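Local coordinates for GMP reductase (Trypanosoma brucei brucei, PDB 6JIG), which binds guanine nucleotides in its TIM-barrel active site and at regulatory CBS domains, and probably catalyses the NADPH-dependent deamination of GMP to IMP, at residues A[88-100]-A[222-234]. The protein carries 1 engineered substitution. Numbering follows the deposited sequence.
Sequences LREVKRAQSFLIE and SLDSRGRLLVGAA. With 5GP (guanosine-5'-monophosphate), chain C.
Lys92 reaches from the last turn of helix 81-93 to the loop 222-230, where its NZ donates a hydrogen bond to Leu229 O at 2.7 Å and forms a salt bridge with Asp224 OD2 at 2.8 Å, meeting both oxygens from above their planes. A long chain suits this place: bent at chi2 (-50°), it carries the ammonium to the loop while its CD lies over the centre of one face of the Arg228 guanidinium. Asp224 OD2 also accepts from Arg228 NE at 2.7 Å through its syn lone pair, so one carboxylate oxygen serves two cations; Asp254 gives Lys92 a second anion, and the two carboxylates probably offset the like charges of Lys92 and Arg228. Asp224 OD1 takes the backbone N of Arg226 and of Arg228 from opposite faces, the first closing an Asx turn, and holds the type I turn 224-227. Gly227, with phi positive at 79°, ends that turn where a CB would strike the preceding carbonyl. Beside it, Phe97 N donates to Arg226 O at 3.2 Å in the carbonyl plane. The Glu100 carboxylate stacks on one face of the Arg226 guanidinium, its plane 24° away, and Arg228 NH1 lies over the rim of the opposite face; no N-H points at Glu100, so this salt bridge acts through charge alone. Water 1 links Val91 O and Gln95 N to Leu229 N. Leu229 packs across the Gln95 amide, whose OE1 is held by Arg68, and Val91 CG1 meets Val231 CB at 3.8 Å. Helix 60-68 covers Val91 and Leu229. The contact pairs the two connections between barrel and CBS domains: residues 94-100 run past a bound GMP, gripped by Arg93, toward strand 203-208, while the return segment leads back into barrel strand 232-235.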
loop_
_atom_site.group_PDB
_atom_site.type_symbol
_atom_site.label_atom_id
_atom_site.label_comp_id
_atom_site.label_asym_id
_atom_site.label_seq_id
_atom_site.Cartn_x
_atom_site.Cartn_y
_atom_site.Cartn_z
ATOM N N LEU A 88 -39.166 -23.416 10.315
ATOM C CA LEU A 88 -39.858 -23.165 11.572
ATOM C C LEU A 88 -40.121 -24.466 12.323
ATOM O O LEU A 88 -39.848 -24.571 13.525
ATOM C CB LEU A 88 -41.158 -22.411 11.292
ATOM C CG LEU A 88 -41.616 -21.543 12.464
ATOM C CD1 LEU A 88 -42.312 -20.317 11.950
ATOM C CD2 LEU A 88 -42.544 -22.346 13.384
ATOM N N ARG A 89 -40.633 -25.482 11.622
ATOM C CA ARG A 89 -40.891 -26.765 12.270
ATOM C C ARG A 89 -39.613 -27.399 12.790
ATOM O O ARG A 89 -39.635 -28.084 13.818
ATOM C CB ARG A 89 -41.586 -27.712 11.295
ATOM C CG ARG A 89 -43.052 -27.398 11.072
ATOM C CD ARG A 89 -43.703 -28.492 10.221
ATOM N NE ARG A 89 -43.267 -28.392 8.833
ATOM C CZ ARG A 89 -43.967 -27.775 7.890
ATOM N NH1 ARG A 89 -45.142 -27.225 8.192
ATOM N NH2 ARG A 89 -43.500 -27.717 6.651
ATOM N N GLU A 90 -38.489 -27.200 12.100
ATOM C CA GLU A 90 -37.231 -27.730 12.626
ATOM C C GLU A 90 -36.830 -27.021 13.907
ATOM O O GLU A 90 -36.318 -27.658 14.841
ATOM C CB GLU A 90 -36.117 -27.617 11.587
ATOM C CG GLU A 90 -36.300 -28.584 10.419
ATOM C CD GLU A 90 -35.096 -28.622 9.496
ATOM O OE1 GLU A 90 -33.954 -28.565 10.005
ATOM O OE2 GLU A 90 -35.298 -28.701 8.264
ATOM N N VAL A 91 -37.031 -25.703 13.966
ATOM C CA VAL A 91 -36.737 -24.978 15.200
ATOM C C VAL A 91 -37.589 -25.526 16.343
ATOM O O VAL A 91 -37.103 -25.745 17.457
ATOM C CB VAL A 91 -36.962 -23.470 15.012
ATOM C CG1 VAL A 91 -36.760 -22.743 16.349
ATOM C CG2 VAL A 91 -35.996 -22.905 13.950
ATOM N N LYS A 92 -38.880 -25.728 16.083
ATOM C CA LYS A 92 -39.785 -26.220 17.119
ATOM C C LYS A 92 -39.426 -27.630 17.553
ATOM O O LYS A 92 -39.704 -28.023 18.693
ATOM C CB LYS A 92 -41.222 -26.169 16.605
ATOM C CG LYS A 92 -41.771 -24.754 16.528
ATOM C CD LYS A 92 -41.534 -24.025 17.860
ATOM C CE LYS A 92 -42.332 -22.717 17.958
ATOM N NZ LYS A 92 -42.082 -22.111 19.321
ATOM N N ARG A 93 -38.782 -28.389 16.673
ATOM C CA ARG A 93 -38.414 -29.770 16.945
ATOM C C ARG A 93 -37.110 -29.890 17.727
ATOM O O ARG A 93 -36.796 -30.985 18.217
ATOM C CB ARG A 93 -38.343 -30.520 15.601
ATOM C CG ARG A 93 -38.630 -31.997 15.658
ATOM C CD ARG A 93 -40.105 -32.330 15.787
ATOM N NE ARG A 93 -40.256 -33.737 16.148
ATOM C CZ ARG A 93 -41.310 -34.493 15.863
ATOM N NH1 ARG A 93 -42.350 -34.004 15.193
ATOM N NH2 ARG A 93 -41.314 -35.754 16.247
ATOM N N ALA A 94 -36.376 -28.785 17.911
ATOM C CA ALA A 94 -35.071 -28.859 18.561
ATOM C C ALA A 94 -35.175 -29.394 19.987
ATOM O O ALA A 94 -34.303 -30.147 20.439
ATOM C CB ALA A 94 -34.410 -27.485 18.564
ATOM N N GLN A 95 -36.209 -28.987 20.719
ATOM C CA GLN A 95 -36.444 -29.472 22.072
ATOM C C GLN A 95 -37.906 -29.235 22.418
ATOM O O GLN A 95 -38.592 -28.446 21.770
ATOM C CB GLN A 95 -35.524 -28.785 23.088
ATOM C CG GLN A 95 -35.649 -27.274 23.108
ATOM C CD GLN A 95 -34.455 -26.627 23.764
ATOM O OE1 GLN A 95 -33.346 -26.633 23.208
ATOM N NE2 GLN A 95 -34.655 -26.098 24.964
ATOM N N SER A 96 -38.373 -29.929 23.452
ATOM C CA SER A 96 -39.766 -29.824 23.869
ATOM C C SER A 96 -39.878 -30.399 25.275
ATOM O O SER A 96 -38.914 -30.932 25.817
ATOM C CB SER A 96 -40.696 -30.563 22.898
ATOM O OG SER A 96 -42.046 -30.202 23.118
ATOM N N PHE A 97 -41.060 -30.282 25.872
ATOM C CA PHE A 97 -41.318 -31.037 27.100
ATOM C C PHE A 97 -42.002 -32.336 26.690
ATOM O O PHE A 97 -41.403 -33.413 26.763
ATOM C CB PHE A 97 -42.144 -30.236 28.105
ATOM C CG PHE A 97 -42.422 -31.001 29.372
ATOM C CD1 PHE A 97 -41.375 -31.525 30.114
ATOM C CD2 PHE A 97 -43.719 -31.228 29.798
ATOM C CE1 PHE A 97 -41.612 -32.259 31.281
ATOM C CE2 PHE A 97 -43.963 -31.954 30.964
ATOM C CZ PHE A 97 -42.902 -32.465 31.703
ATOM N N LEU A 98 -43.237 -32.240 26.213
ATOM C CA LEU A 98 -43.924 -33.373 25.600
ATOM C C LEU A 98 -43.648 -33.339 24.102
ATOM O O LEU A 98 -44.068 -32.407 23.408
ATOM C CB LEU A 98 -45.425 -33.316 25.870
ATOM C CG LEU A 98 -45.912 -33.332 27.322
ATOM C CD1 LEU A 98 -47.436 -33.421 27.335
ATOM C CD2 LEU A 98 -45.320 -34.486 28.083
ATOM N N ILE A 99 -42.934 -34.342 23.601
ATOM C CA ILE A 99 -42.682 -34.437 22.166
ATOM C C ILE A 99 -43.928 -34.993 21.494
ATOM O O ILE A 99 -44.330 -36.134 21.756
ATOM C CB ILE A 99 -41.458 -35.314 21.868
ATOM C CG1 ILE A 99 -40.230 -34.784 22.605
ATOM C CG2 ILE A 99 -41.203 -35.370 20.368
ATOM C CD1 ILE A 99 -39.083 -35.793 22.684
ATOM N N GLU A 100 -44.542 -34.192 20.626
ATOM C CA GLU A 100 -45.677 -34.666 19.858
ATOM C C GLU A 100 -45.181 -35.435 18.643
ATOM O O GLU A 100 -44.108 -35.152 18.101
ATOM C CB GLU A 100 -46.574 -33.503 19.429
ATOM C CG GLU A 100 -47.270 -32.795 20.589
ATOM C CD GLU A 100 -48.381 -31.849 20.133
ATOM O OE1 GLU A 100 -48.558 -31.672 18.906
ATOM O OE2 GLU A 100 -49.074 -31.280 21.005
ATOM N N SER A 222 -35.534 -18.956 25.594
ATOM C CA SER A 222 -36.818 -18.407 25.162
ATOM C C SER A 222 -37.718 -19.549 24.713
ATOM O O SER A 222 -37.472 -20.160 23.669
ATOM C CB SER A 222 -36.620 -17.407 24.029
ATOM O OG SER A 222 -35.539 -16.543 24.315
ATOM N N LEU A 223 -38.778 -19.819 25.480
ATOM C CA LEU A 223 -39.631 -20.989 25.290
ATOM C C LEU A 223 -41.078 -20.582 25.053
ATOM O O LEU A 223 -41.565 -19.610 25.641
ATOM C CB LEU A 223 -39.565 -21.915 26.533
ATOM C CG LEU A 223 -38.165 -22.426 26.878
ATOM C CD1 LEU A 223 -38.170 -23.371 28.094
ATOM C CD2 LEU A 223 -37.555 -23.119 25.649
ATOM N N ASP A 224 -41.778 -21.349 24.211
ATOM C CA ASP A 224 -43.232 -21.237 24.124
ATOM C C ASP A 224 -43.877 -22.064 25.241
ATOM O O ASP A 224 -43.194 -22.637 26.090
ATOM C CB ASP A 224 -43.745 -21.639 22.734
ATOM C CG ASP A 224 -43.549 -23.134 22.406
ATOM O OD1 ASP A 224 -43.330 -23.965 23.317
ATOM O OD2 ASP A 224 -43.615 -23.472 21.202
ATOM N N SER A 225 -45.212 -22.128 25.241
ATOM C CA SER A 225 -45.924 -22.766 26.351
ATOM C C SER A 225 -45.700 -24.274 26.405
ATOM O O SER A 225 -45.972 -24.892 27.441
ATOM C CB SER A 225 -47.426 -22.477 26.261
ATOM O OG SER A 225 -47.998 -23.035 25.086
ATOM N N ARG A 226 -45.214 -24.875 25.325
ATOM C CA ARG A 226 -44.932 -26.302 25.279
ATOM C C ARG A 226 -43.477 -26.623 25.605
ATOM O O ARG A 226 -43.073 -27.790 25.530
ATOM C CB ARG A 226 -45.319 -26.855 23.904
ATOM C CG ARG A 226 -46.841 -26.773 23.646
ATOM C CD ARG A 226 -47.216 -26.946 22.183
ATOM N NE ARG A 226 -46.567 -28.121 21.614
ATOM C CZ ARG A 226 -46.781 -28.578 20.387
ATOM N NH1 ARG A 226 -47.640 -27.961 19.585
ATOM N NH2 ARG A 226 -46.130 -29.652 19.953
ATOM N N GLY A 227 -42.688 -25.624 25.983
ATOM C CA GLY A 227 -41.282 -25.842 26.245
ATOM C C GLY A 227 -40.421 -25.926 25.004
ATOM O O GLY A 227 -39.273 -26.364 25.099
ATOM N N ARG A 228 -40.941 -25.528 23.844
ATOM C CA ARG A 228 -40.143 -25.463 22.628
ATOM C C ARG A 228 -39.560 -24.058 22.459
ATOM O O ARG A 228 -40.064 -23.084 23.016
ATOM C CB ARG A 228 -40.979 -25.825 21.405
ATOM C CG ARG A 228 -41.933 -27.028 21.613
ATOM C CD ARG A 228 -42.844 -27.184 20.423
ATOM N NE ARG A 228 -43.729 -26.035 20.226
ATOM C CZ ARG A 228 -44.585 -25.916 19.212
ATOM N NH1 ARG A 228 -44.683 -26.880 18.300
ATOM N NH2 ARG A 228 -45.353 -24.841 19.105
ATOM N N LEU A 229 -38.515 -23.960 21.640
ATOM C CA LEU A 229 -37.841 -22.675 21.446
ATOM C C LEU A 229 -38.737 -21.668 20.727
ATOM O O LEU A 229 -39.428 -22.002 19.762
ATOM C CB LEU A 229 -36.547 -22.879 20.657
ATOM C CG LEU A 229 -35.503 -23.724 21.411
ATOM C CD1 LEU A 229 -34.342 -24.106 20.490
ATOM C CD2 LEU A 229 -34.997 -22.969 22.626
ATOM N N LEU A 230 -38.713 -20.421 21.206
ATOM C CA LEU A 230 -39.418 -19.325 20.552
ATOM C C LEU A 230 -38.757 -18.978 19.224
ATOM O O LEU A 230 -37.535 -19.057 19.082
ATOM C CB LEU A 230 -39.408 -18.071 21.428
ATOM C CG LEU A 230 -40.335 -17.819 22.612
ATOM C CD1 LEU A 230 -40.162 -16.336 23.008
ATOM C CD2 LEU A 230 -41.772 -18.123 22.283
ATOM N N VAL A 231 -39.570 -18.571 18.256
ATOM C CA VAL A 231 -39.046 -18.168 16.949
ATOM C C VAL A 231 -40.095 -17.333 16.222
ATOM O O VAL A 231 -41.297 -17.613 16.289
ATOM C CB VAL A 231 -38.604 -19.405 16.127
ATOM C CG1 VAL A 231 -39.794 -20.366 15.867
ATOM C CG2 VAL A 231 -37.945 -18.978 14.821
ATOM N N GLY A 232 -39.631 -16.292 15.522
ATOM C CA GLY A 232 -40.482 -15.473 14.690
ATOM C C GLY A 232 -40.206 -15.707 13.211
ATOM O O GLY A 232 -39.272 -16.408 12.822
ATOM N N ALA A 233 -41.048 -15.096 12.382
ATOM C CA ALA A 233 -40.933 -15.238 10.941
ATOM C C ALA A 233 -41.395 -13.958 10.261
ATOM O O ALA A 233 -42.370 -13.335 10.699
ATOM C CB ALA A 233 -41.755 -16.437 10.444
ATOM N N ALA A 234 -40.678 -13.568 9.196
ATOM C CA ALA A 234 -40.984 -12.375 8.426
ATOM C C ALA A 234 -41.958 -12.696 7.299
ATOM O O ALA A 234 -41.936 -13.791 6.733
ATOM C CB ALA A 234 -39.713 -11.768 7.826
HETATM P P 5GP C . -31.335 -37.296 22.310
HETATM O O1P 5GP C . -30.983 -37.530 23.761
HETATM O O2P 5GP C . -32.566 -38.037 21.832
HETATM O O3P 5GP C . -30.177 -37.132 21.343
HETATM O "O5'" 5GP C . -31.972 -35.848 22.301
HETATM C "C5'" 5GP C . -33.324 -35.728 21.925
HETATM C "C4'" 5GP C . -33.665 -34.327 21.532
HETATM O "O4'" 5GP C . -34.363 -34.390 20.252
HETATM C "C3'" 5GP C . -34.625 -33.673 22.521
HETATM O "O3'" 5GP C . -34.369 -32.273 22.632
HETATM C "C2'" 5GP C . -35.983 -33.941 21.880
HETATM O "O2'" 5GP C . -37.026 -33.078 22.274
HETATM C "C1'" 5GP C . -35.649 -33.827 20.392
HETATM N N9 5GP C . -36.601 -34.558 19.559
HETATM C C8 5GP C . -37.472 -33.974 18.720
HETATM N N7 5GP C . -38.247 -34.916 18.155
HETATM C C5 5GP C . -37.879 -36.114 18.673
HETATM C C6 5GP C . -38.329 -37.410 18.462
HETATM O O6 5GP C . -39.259 -37.624 17.657
HETATM N N1 5GP C . -37.759 -38.421 19.129
HETATM C C2 5GP C . -36.754 -38.205 19.992
HETATM N N2 5GP C . -36.217 -39.271 20.641
HETATM N N3 5GP C . -36.280 -36.941 20.219
HETATM C C4 5GP C . -36.838 -35.885 19.566
HETATM O O HOH W 1 -37.712 -26.302 20.132
HETATM O O HOH W 2 -36.704 -26.579 26.449
HETATM O O HOH W 3 -44.726 -29.907 25.840
HETATM O O HOH W 4 -43.623 -31.240 20.766
#